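Local coordinates for protein phosphodiesterase (Salpingoeca rosetta, PDB 7CJ3) that binds retinal within a largely helical transmembrane domain of the bacteriorhodopsin-like family, at residues 158-172 with 184-198. Sequence-based numbering, arbitrary orientation.
Sequences DIATADALLLAGGAL and VFAGSFATYIYVMLH. With RET (retinal), chain K; OLC ((2R)-2,3-dihydroxypropyl (9Z)-octadec-9-enoate), chain O.
Leu166 and Val195 interlock as reciprocal knobs-into-holes between two antiparallel helices whose axes come within 8.5 Å. Leu166 sits among Ser188, Thr191, Tyr192 and Val195; with CG anti to the backbone N (chi1 -162°), its fork serves two partners, CD1 reaching the Tyr192 backbone, 3.4 Å from CA, while CD2 turns to C18 of retinal. Compact, branched Val195 fills its hole among Ile159, Ala162, Asp163 and Leu166 with two methyls, its CG1 3.5 Å from Ile159 CG2. The small methyl of Ala162 meets Thr191 CG2, and Ile159 CD1 touches both Tyr194 CE2 and His198 CB.

Two hydrogen bonds cross the interface. Ser188 OG donates to Leu166 O (2.9 Å) in the carbonyl plane, on a lone pair, although that oxygen already accepts from Gly170 N; a short hydroxyl suits this buried spot, and Gly169, lacking a side chain, leaves it room. Near the start of segment 158-172 Tyr194 OH donates to Asp158 OD2 (2.7 Å) on the syn side but 29° out of the carboxylate plane, the ring nearly perpendicular to the carboxylate. Thr191 turns its hydroxyl back to Gly187 O, which leaves CG2 for the partner helix.

Gly170, Leu167 and Phe185 also line the retinal pocket, C4 lying over one face of the Phe185 ring, toward its rim. The contact thus joins helices 153-173 and 178-207 of the bacteriorhodopsin-like bundle beside retinal; helix 128-149 packs on Ile159, Asp163 and Leu167, helix 219-233 on Asp163, Tyr192 and Met196, and helix 235-245 on Phe185.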
ATOM      1  N   ASP B 158      -6.916   6.752  29.903  1.00 47.67           N
ATOM      2  CA  ASP B 158      -8.351   7.114  30.016  1.00 48.44           C
ATOM      3  C   ASP B 158      -8.947   7.236  28.606  1.00 42.95           C
ATOM      4  O   ASP B 158     -10.135   6.856  28.428  1.00 39.44           O
ATOM      5  CB  ASP B 158      -8.501   8.323  30.943  1.00 54.86           C
ATOM      6  CG  ASP B 158      -9.925   8.738  31.248  1.00 72.18           C
ATOM      7  OD1 ASP B 158     -10.771   7.864  31.639  1.00 81.19           O
ATOM      8  OD2 ASP B 158     -10.176   9.937  31.085  1.00 74.94           O
ATOM      9  N   ILE B 159      -8.137   7.655  27.631  1.00 39.18           N
ATOM     10  CA  ILE B 159      -8.528   7.801  26.198  1.00 38.79           C
ATOM     11  C   ILE B 159      -8.512   6.424  25.518  1.00 33.23           C
ATOM     12  O   ILE B 159      -9.457   6.101  24.761  1.00 26.98           O
ATOM     13  CB  ILE B 159      -7.522   8.734  25.490  1.00 44.20           C
ATOM     14  CG1 ILE B 159      -7.403  10.119  26.131  1.00 39.42           C
ATOM     15  CG2 ILE B 159      -7.857   8.871  24.020  1.00 51.85           C
ATOM     16  CD1 ILE B 159      -8.734  10.760  26.382  1.00 39.87           C
ATOM     17  N   ALA B 160      -7.474   5.631  25.792  1.00 33.59           N
ATOM     18  CA  ALA B 160      -7.372   4.222  25.336  1.00 34.13           C
ATOM     19  C   ALA B 160      -8.593   3.433  25.806  1.00 32.75           C
ATOM     20  O   ALA B 160      -9.103   2.597  25.045  1.00 36.80           O
ATOM     21  CB  ALA B 160      -6.103   3.612  25.849  1.00 33.21           C
ATOM     22  N   THR B 161      -9.055   3.697  27.024  1.00 33.09           N
ATOM     23  CA  THR B 161     -10.231   3.009  27.611  1.00 33.29           C
ATOM     24  C   THR B 161     -11.483   3.480  26.876  1.00 33.97           C
ATOM     25  O   THR B 161     -12.218   2.599  26.353  1.00 37.02           O
ATOM     26  CB  THR B 161     -10.297   3.204  29.131  1.00 32.59           C
ATOM     27  OG1 THR B 161      -9.065   2.714  29.677  1.00 32.13           O
ATOM     28  CG2 THR B 161     -11.475   2.495  29.765  1.00 31.46           C
ATOM     29  N   ALA B 162     -11.701   4.805  26.821  1.00 33.19           N
ATOM     30  CA  ALA B 162     -12.871   5.439  26.163  1.00 31.46           C
ATOM     31  C   ALA B 162     -12.943   4.963  24.711  1.00 29.82           C
ATOM     32  O   ALA B 162     -14.017   4.516  24.286  1.00 27.73           O
ATOM     33  CB  ALA B 162     -12.762   6.937  26.246  1.00 32.61           C
ATOM     34  N   ASP B 163     -11.803   4.964  24.013  1.00 29.84           N
ATOM     35  CA  ASP B 163     -11.711   4.462  22.622  1.00 31.65           C
ATOM     36  C   ASP B 163     -12.223   3.013  22.539  1.00 32.11           C
ATOM     37  O   ASP B 163     -13.102   2.735  21.686  1.00 30.57           O
ATOM     38  CB  ASP B 163     -10.296   4.639  22.084  1.00 33.66           C
ATOM     39  CG  ASP B 163     -10.202   4.395  20.584  1.00 41.81           C
ATOM     40  OD1 ASP B 163     -11.258   4.348  19.899  1.00 51.82           O
ATOM     41  OD2 ASP B 163      -9.082   4.263  20.103  1.00 49.67           O
ATOM     42  N   ALA B 164     -11.722   2.101  23.383  1.00 30.26           N
ATOM     43  CA  ALA B 164     -12.179   0.690  23.404  1.00 28.61           C
ATOM     44  C   ALA B 164     -13.702   0.612  23.628  1.00 26.29           C
ATOM     45  O   ALA B 164     -14.375  -0.114  22.853  1.00 20.79           O
ATOM     46  CB  ALA B 164     -11.420  -0.060  24.458  1.00 30.76           C
ATOM     47  N   LEU B 165     -14.236   1.342  24.623  1.00 24.94           N
ATOM     48  CA  LEU B 165     -15.692   1.330  24.968  1.00 28.13           C
ATOM     49  C   LEU B 165     -16.512   1.867  23.792  1.00 25.98           C
ATOM     50  O   LEU B 165     -17.528   1.256  23.398  1.00 26.66           O
ATOM     51  CB  LEU B 165     -15.922   2.167  26.234  1.00 31.98           C
ATOM     52  CG  LEU B 165     -15.094   1.778  27.457  1.00 34.86           C
ATOM     53  CD1 LEU B 165     -15.520   2.549  28.700  1.00 37.68           C
ATOM     54  CD2 LEU B 165     -15.156   0.294  27.757  1.00 34.64           C
ATOM     55  N   LEU B 166     -16.065   2.989  23.268  1.00 22.67           N
ATOM     56  CA  LEU B 166     -16.498   3.628  22.002  1.00 23.44           C
ATOM     57  C   LEU B 166     -16.759   2.589  20.913  1.00 22.39           C
ATOM     58  O   LEU B 166     -17.847   2.596  20.328  1.00 22.01           O
ATOM     59  CB  LEU B 166     -15.313   4.519  21.635  1.00 24.93           C
ATOM     60  CG  LEU B 166     -15.542   5.630  20.632  1.00 25.34           C
ATOM     61  CD1 LEU B 166     -14.424   6.664  20.808  1.00 26.41           C
ATOM     62  CD2 LEU B 166     -15.586   5.074  19.205  1.00 25.92           C
ATOM     63  N   LEU B 167     -15.766   1.744  20.625  1.00 22.90           N
ATOM     64  CA  LEU B 167     -15.802   0.830  19.456  1.00 23.98           C
ATOM     65  C   LEU B 167     -16.856  -0.263  19.670  1.00 22.45           C
ATOM     66  O   LEU B 167     -17.694  -0.469  18.765  1.00 21.21           O
ATOM     67  CB  LEU B 167     -14.396   0.262  19.240  1.00 25.87           C
ATOM     68  CG  LEU B 167     -13.367   1.249  18.700  1.00 29.03           C
ATOM     69  CD1 LEU B 167     -11.951   0.713  18.825  1.00 29.92           C
ATOM     70  CD2 LEU B 167     -13.667   1.594  17.253  1.00 31.69           C
ATOM     71  N   ALA B 168     -16.826  -0.901  20.846  1.00 23.02           N
ATOM     72  CA  ALA B 168     -17.858  -1.841  21.363  1.00 23.81           C
ATOM     73  C   ALA B 168     -19.269  -1.239  21.287  1.00 21.36           C
ATOM     74  O   ALA B 168     -20.177  -1.951  20.752  1.00 21.86           O
ATOM     75  CB  ALA B 168     -17.523  -2.210  22.773  1.00 25.49           C
ATOM     76  N   GLY B 169     -19.434   0.009  21.764  1.00 17.04           N
ATOM     77  CA  GLY B 169     -20.633   0.829  21.515  1.00 16.68           C
ATOM     78  C   GLY B 169     -21.055   0.810  20.052  1.00 16.60           C
ATOM     79  O   GLY B 169     -22.250   0.504  19.751  1.00 16.14           O
ATOM     80  N   GLY B 170     -20.121   1.104  19.147  1.00 16.83           N
ATOM     81  CA  GLY B 170     -20.400   1.059  17.701  1.00 17.32           C
ATOM     82  C   GLY B 170     -21.010  -0.267  17.303  1.00 18.15           C
ATOM     83  O   GLY B 170     -22.083  -0.277  16.665  1.00 17.37           O
ATOM     84  N   ALA B 171     -20.342  -1.369  17.679  1.00 19.40           N
ATOM     85  CA  ALA B 171     -20.727  -2.744  17.298  1.00 21.33           C
ATOM     86  C   ALA B 171     -22.088  -3.112  17.901  1.00 24.31           C
ATOM     87  O   ALA B 171     -22.965  -3.567  17.138  1.00 23.14           O
ATOM     88  CB  ALA B 171     -19.653  -3.706  17.728  1.00 21.35           C
ATOM     89  N   LEU B 172     -22.244  -2.933  19.225  1.00 26.72           N
ATOM     90  CA  LEU B 172     -23.493  -3.225  19.966  1.00 30.11           C
ATOM     91  C   LEU B 172     -24.646  -2.481  19.286  1.00 30.12           C
ATOM     92  O   LEU B 172     -25.688  -3.104  18.983  1.00 28.21           O
ATOM     93  CB  LEU B 172     -23.281  -2.792  21.419  1.00 36.38           C
ATOM     94  CG  LEU B 172     -24.500  -2.792  22.350  1.00 43.79           C
ATOM     95  CD1 LEU B 172     -25.116  -4.192  22.437  1.00 46.98           C
ATOM     96  CD2 LEU B 172     -24.117  -2.280  23.741  1.00 41.10           C
ATOM     97  N   VAL B 184     -26.803   4.694  22.037  1.00 46.19           N
ATOM     98  CA  VAL B 184     -25.476   4.015  22.164  1.00 42.01           C
ATOM     99  C   VAL B 184     -24.531   4.576  21.084  1.00 36.64           C
ATOM    100  O   VAL B 184     -23.393   4.938  21.443  1.00 29.45           O
ATOM    101  CB  VAL B 184     -25.629   2.477  22.125  1.00 44.40           C
ATOM    102  CG1 VAL B 184     -24.296   1.747  22.109  1.00 42.29           C
ATOM    103  CG2 VAL B 184     -26.470   1.978  23.296  1.00 44.63           C
ATOM    104  N   PHE B 185     -25.010   4.740  19.845  1.00 32.00           N
ATOM    105  CA  PHE B 185     -24.242   5.379  18.742  1.00 32.21           C
ATOM    106  C   PHE B 185     -23.842   6.829  19.076  1.00 33.80           C
ATOM    107  O   PHE B 185     -22.660   7.175  18.937  1.00 36.61           O
ATOM    108  CB  PHE B 185     -25.042   5.363  17.450  1.00 31.72           C
ATOM    109  CG  PHE B 185     -24.187   5.591  16.231  1.00 36.16           C
ATOM    110  CD1 PHE B 185     -23.971   6.873  15.750  1.00 38.56           C
ATOM    111  CD2 PHE B 185     -23.582   4.529  15.576  1.00 37.17           C
ATOM    112  CE1 PHE B 185     -23.184   7.088  14.628  1.00 37.84           C
ATOM    113  CE2 PHE B 185     -22.804   4.742  14.448  1.00 39.52           C
ATOM    114  CZ  PHE B 185     -22.594   6.022  13.984  1.00 39.97           C
ATOM    115  N   ALA B 186     -24.800   7.639  19.541  1.00 36.27           N
ATOM    116  CA  ALA B 186     -24.633   9.064  19.923  1.00 32.80           C
ATOM    117  C   ALA B 186     -23.638   9.194  21.079  1.00 32.67           C
ATOM    118  O   ALA B 186     -22.805  10.112  21.018  1.00 32.05           O
ATOM    119  CB  ALA B 186     -25.970   9.669  20.290  1.00 30.98           C
ATOM    120  N   GLY B 187     -23.752   8.338  22.105  1.00 31.23           N
ATOM    121  CA  GLY B 187     -22.808   8.289  23.241  1.00 31.48           C
ATOM    122  C   GLY B 187     -21.410   7.923  22.779  1.00 35.20           C
ATOM    123  O   GLY B 187     -20.437   8.554  23.256  1.00 35.78           O
ATOM    124  N   SER B 188     -21.312   6.936  21.871  1.00 36.77           N
ATOM    125  CA  SER B 188     -20.075   6.518  21.148  1.00 33.60           C
ATOM    126  C   SER B 188     -19.453   7.728  20.447  1.00 30.34           C
ATOM    127  O   SER B 188     -18.326   8.177  20.841  1.00 25.59           O
ATOM    128  CB  SER B 188     -20.369   5.431  20.146  1.00 34.61           C
ATOM    129  OG  SER B 188     -20.253   4.122  20.720  1.00 34.05           O
ATOM    130  N   PHE B 189     -20.173   8.244  19.460  1.00 28.03           N
ATOM    131  CA  PHE B 189     -19.808   9.508  18.759  1.00 27.42           C
ATOM    132  C   PHE B 189     -19.302  10.579  19.740  1.00 25.06           C
ATOM    133  O   PHE B 189     -18.252  11.199  19.475  1.00 20.34           O
ATOM    134  CB  PHE B 189     -20.989  10.051  17.967  1.00 29.09           C
ATOM    135  CG  PHE B 189     -20.595  11.286  17.218  1.00 35.97           C
ATOM    136  CD1 PHE B 189     -19.636  11.199  16.215  1.00 42.17           C
ATOM    137  CD2 PHE B 189     -21.081  12.528  17.584  1.00 34.53           C
ATOM    138  CE1 PHE B 189     -19.202  12.334  15.552  1.00 38.27           C
ATOM    139  CE2 PHE B 189     -20.645  13.655  16.918  1.00 37.38           C
ATOM    140  CZ  PHE B 189     -19.712  13.555  15.906  1.00 37.62           C
ATOM    141  N   ALA B 190     -20.008  10.782  20.864  1.00 26.94           N
ATOM    142  CA  ALA B 190     -19.699  11.829  21.868  1.00 26.30           C
ATOM    143  C   ALA B 190     -18.346  11.543  22.521  1.00 25.83           C
ATOM    144  O   ALA B 190     -17.578  12.469  22.737  1.00 27.97           O
ATOM    145  CB  ALA B 190     -20.799  11.912  22.886  1.00 28.59           C
ATOM    146  N   THR B 191     -18.071  10.287  22.839  1.00 26.09           N
ATOM    147  CA  THR B 191     -16.796   9.852  23.461  1.00 27.36           C
ATOM    148  C   THR B 191     -15.652  10.040  22.455  1.00 24.86           C
ATOM    149  O   THR B 191     -14.562  10.512  22.852  1.00 22.42           O
ATOM    150  CB  THR B 191     -16.899   8.388  23.880  1.00 32.63           C
ATOM    151  OG1 THR B 191     -18.174   8.213  24.501  1.00 34.59           O
ATOM    152  CG2 THR B 191     -15.769   7.984  24.796  1.00 35.43           C
ATOM    153  N   TYR B 192     -15.900   9.692  21.189  1.00 23.97           N
ATOM    154  CA  TYR B 192     -14.949   9.927  20.072  1.00 26.20           C
ATOM    155  C   TYR B 192     -14.522  11.408  20.044  1.00 26.45           C
ATOM    156  O   TYR B 192     -13.296  11.647  19.811  1.00 25.37           O
ATOM    157  CB  TYR B 192     -15.518   9.446  18.733  1.00 27.24           C
ATOM    158  CG  TYR B 192     -14.659   9.846  17.558  1.00 29.82           C
ATOM    159  CD1 TYR B 192     -13.553   9.084  17.182  1.00 31.31           C
ATOM    160  CD2 TYR B 192     -14.919  11.011  16.847  1.00 28.58           C
ATOM    161  CE1 TYR B 192     -12.752   9.456  16.110  1.00 32.30           C
ATOM    162  CE2 TYR B 192     -14.132  11.385  15.770  1.00 30.70           C
ATOM    163  CZ  TYR B 192     -13.039  10.615  15.404  1.00 31.26           C
ATOM    164  OH  TYR B 192     -12.267  11.007  14.355  1.00 27.40           O
ATOM    165  N   ILE B 193     -15.453  12.362  20.267  1.00 25.95           N
ATOM    166  CA  ILE B 193     -15.122  13.820  20.356  1.00 27.36           C
ATOM    167  C   ILE B 193     -14.213  14.042  21.582  1.00 29.14           C
ATOM    168  O   ILE B 193     -13.155  14.707  21.444  1.00 25.77           O
ATOM    169  CB  ILE B 193     -16.374  14.718  20.448  1.00 32.23           C
ATOM    170  CG1 ILE B 193     -17.390  14.488  19.330  1.00 34.91           C
ATOM    171  CG2 ILE B 193     -15.973  16.192  20.505  1.00 34.16           C
ATOM    172  CD1 ILE B 193     -16.843  14.764  17.966  1.00 39.63           C
ATOM    173  N   TYR B 194     -14.631  13.537  22.750  1.00 30.55           N
ATOM    174  CA  TYR B 194     -13.866  13.643  24.011  1.00 32.24           C
ATOM    175  C   TYR B 194     -12.431  13.155  23.759  1.00 28.87           C
ATOM    176  O   TYR B 194     -11.451  13.801  24.209  1.00 27.44           O
ATOM    177  CB  TYR B 194     -14.594  12.884  25.123  1.00 37.04           C
ATOM    178  CG  TYR B 194     -13.745  12.626  26.342  1.00 40.37           C
ATOM    179  CD1 TYR B 194     -13.676  13.537  27.385  1.00 42.37           C
ATOM    180  CD2 TYR B 194     -12.989  11.470  26.439  1.00 44.25           C
ATOM    181  CE1 TYR B 194     -12.868  13.312  28.491  1.00 43.62           C
ATOM    182  CE2 TYR B 194     -12.151  11.243  27.518  1.00 46.62           C
ATOM    183  CZ  TYR B 194     -12.100  12.160  28.553  1.00 48.33           C
ATOM    184  OH  TYR B 194     -11.285  11.896  29.614  1.00 50.98           O
ATOM    185  N   VAL B 195     -12.309  12.038  23.042  1.00 27.25           N
ATOM    186  CA  VAL B 195     -11.016  11.359  22.747  1.00 28.79           C
ATOM    187  C   VAL B 195     -10.158  12.255  21.846  1.00 29.09           C
ATOM    188  O   VAL B 195      -8.960  12.485  22.190  1.00 26.32           O
ATOM    189  CB  VAL B 195     -11.273   9.975  22.111  1.00 31.12           C
ATOM    190  CG1 VAL B 195     -10.042   9.423  21.403  1.00 31.95           C
ATOM    191  CG2 VAL B 195     -11.792   8.966  23.130  1.00 32.72           C
ATOM    192  N   MET B 196     -10.715  12.713  20.716  1.00 25.69           N
ATOM    193  CA  MET B 196      -9.956  13.520  19.723  1.00 27.96           C
ATOM    194  C   MET B 196      -9.495  14.841  20.365  1.00 27.78           C
ATOM    195  O   MET B 196      -8.398  15.329  19.997  1.00 23.66           O
ATOM    196  CB  MET B 196     -10.793  13.815  18.478  1.00 27.64           C
ATOM    197  CG  MET B 196     -11.042  12.591  17.581  1.00 30.35           C
ATOM    198  SD  MET B 196      -9.557  11.904  16.747  1.00 27.88           S
ATOM    199  CE  MET B 196      -9.139  10.599  17.908  1.00 29.97           C
ATOM    200  N   LEU B 197     -10.286  15.391  21.295  1.00 29.62           N
ATOM    201  CA  LEU B 197     -10.008  16.705  21.925  1.00 32.84           C
ATOM    202  C   LEU B 197      -8.804  16.553  22.852  1.00 33.40           C
ATOM    203  O   LEU B 197      -7.911  17.441  22.818  1.00 31.33           O
ATOM    204  CB  LEU B 197     -11.234  17.202  22.705  1.00 35.72           C
ATOM    205  CG  LEU B 197     -12.157  18.189  21.979  1.00 41.00           C
ATOM    206  CD1 LEU B 197     -13.455  18.390  22.749  1.00 41.46           C
ATOM    207  CD2 LEU B 197     -11.462  19.532  21.725  1.00 45.06           C
ATOM    208  N   HIS B 198      -8.803  15.484  23.658  1.00 33.37           N
ATOM    209  CA  HIS B 198      -7.741  15.194  24.651  1.00 32.72           C
ATOM    210  C   HIS B 198      -6.481  14.732  23.930  1.00 31.38           C
ATOM    211  O   HIS B 198      -5.381  15.121  24.384  1.00 33.81           O
ATOM    212  CB  HIS B 198      -8.216  14.209  25.712  1.00 33.23           C
ATOM    213  CG  HIS B 198      -8.984  14.862  26.808  1.00 36.50           C
ATOM    214  ND1 HIS B 198     -10.346  15.040  26.759  1.00 37.65           N
ATOM    215  CD2 HIS B 198      -8.562  15.381  27.987  1.00 40.07           C
ATOM    216  CE1 HIS B 198     -10.732  15.624  27.889  1.00 41.19           C
ATOM    217  NE2 HIS B 198      -9.653  15.851  28.648  1.00 38.81           N
TER
HETATM  218  C1  RET K 401     -17.602   3.698  15.133  1.00 29.15           C
HETATM  219  C2  RET K 401     -19.021   3.577  15.692  1.00 29.76           C
HETATM  220  C3  RET K 401     -19.828   4.790  15.557  1.00 31.07           C
HETATM  221  C4  RET K 401     -19.144   5.973  16.208  1.00 31.92           C
HETATM  222  C5  RET K 401     -17.645   5.992  16.096  1.00 32.09           C
HETATM  223  C6  RET K 401     -16.923   5.016  15.491  1.00 30.22           C
HETATM  224  C7  RET K 401     -15.492   5.242  15.244  1.00 32.56           C
HETATM  225  C8  RET K 401     -14.534   4.349  14.773  1.00 39.48           C
HETATM  226  C9  RET K 401     -13.117   4.508  14.755  1.00 42.18           C
HETATM  227  C10 RET K 401     -12.239   3.496  14.292  1.00 42.36           C
HETATM  228  C11 RET K 401     -10.863   3.579  14.045  1.00 41.48           C
HETATM  229  C12 RET K 401     -10.002   2.641  13.485  1.00 38.01           C
HETATM  230  C13 RET K 401      -8.613   2.749  13.305  1.00 39.26           C
HETATM  231  C14 RET K 401      -7.882   1.680  12.820  1.00 43.06           C
HETATM  232  C15 RET K 401      -6.461   1.438  13.057  1.00 47.16           C
HETATM  233  C16 RET K 401     -16.842   2.506  15.743  1.00 27.63           C
HETATM  234  C17 RET K 401     -17.675   3.514  13.606  1.00 28.35           C
HETATM  235  C18 RET K 401     -17.053   7.227  16.743  1.00 32.07           C
HETATM  236  C19 RET K 401     -12.477   5.783  15.214  1.00 43.11           C
HETATM  237  C20 RET K 401      -7.963   4.060  13.629  1.00 38.26           C
HETATM  238  C18 OLC O 405     -25.236  13.636  19.789  1.00 77.21           C
HETATM  239  C10 OLC O 405     -18.149  15.369  24.335  1.00 50.81           C
HETATM  240  C9  OLC O 405     -17.073  15.639  25.076  1.00 49.59           C
HETATM  241  C17 OLC O 405     -25.200  14.358  21.128  1.00 76.68           C
HETATM  242  C11 OLC O 405     -18.824  16.347  23.409  1.00 51.27           C
HETATM  243  C8  OLC O 405     -16.404  16.981  25.118  1.00 49.48           C
HETATM  244  C24 OLC O 405     -14.268  22.775  31.423  1.00 85.40           C
HETATM  245  C16 OLC O 405     -23.775  14.327  21.695  1.00 84.30           C
HETATM  246  C12 OLC O 405     -20.273  15.911  23.214  1.00 59.89           C
HETATM  247  C7  OLC O 405     -15.130  16.948  25.974  1.00 50.24           C
HETATM  248  C15 OLC O 405     -23.275  15.681  22.239  1.00 82.96           C
HETATM  249  C13 OLC O 405     -20.699  15.685  21.757  1.00 68.37           C
HETATM  250  C6  OLC O 405     -14.869  18.372  26.448  1.00 55.53           C
HETATM  251  C14 OLC O 405     -22.088  16.278  21.441  1.00 76.37           C
HETATM  252  C5  OLC O 405     -13.410  18.745  26.633  1.00 61.12           C
HETATM  253  C4  OLC O 405     -12.755  17.843  27.649  1.00 68.93           C
HETATM  254  C3  OLC O 405     -13.235  18.011  29.099  1.00 84.43           C
HETATM  255  C2  OLC O 405     -13.026  19.430  29.663  1.00 96.34           C
HETATM  256  C21 OLC O 405     -12.381  21.553  32.539  1.00 87.13           C
HETATM  257  C1  OLC O 405     -12.807  19.436  31.174  1.00 96.50           C
HETATM  258  C22 OLC O 405     -12.743  22.715  31.602  1.00 85.48           C
HETATM  259  O19 OLC O 405     -13.361  18.617  31.889  1.00101.75           O
HETATM  260  O25 OLC O 405     -14.626  23.013  30.056  1.00 83.96           O
HETATM  261  O23 OLC O 405     -12.221  23.964  32.115  1.00 74.62           O
HETATM  262  O20 OLC O 405     -11.920  20.416  31.805  1.00 90.89           O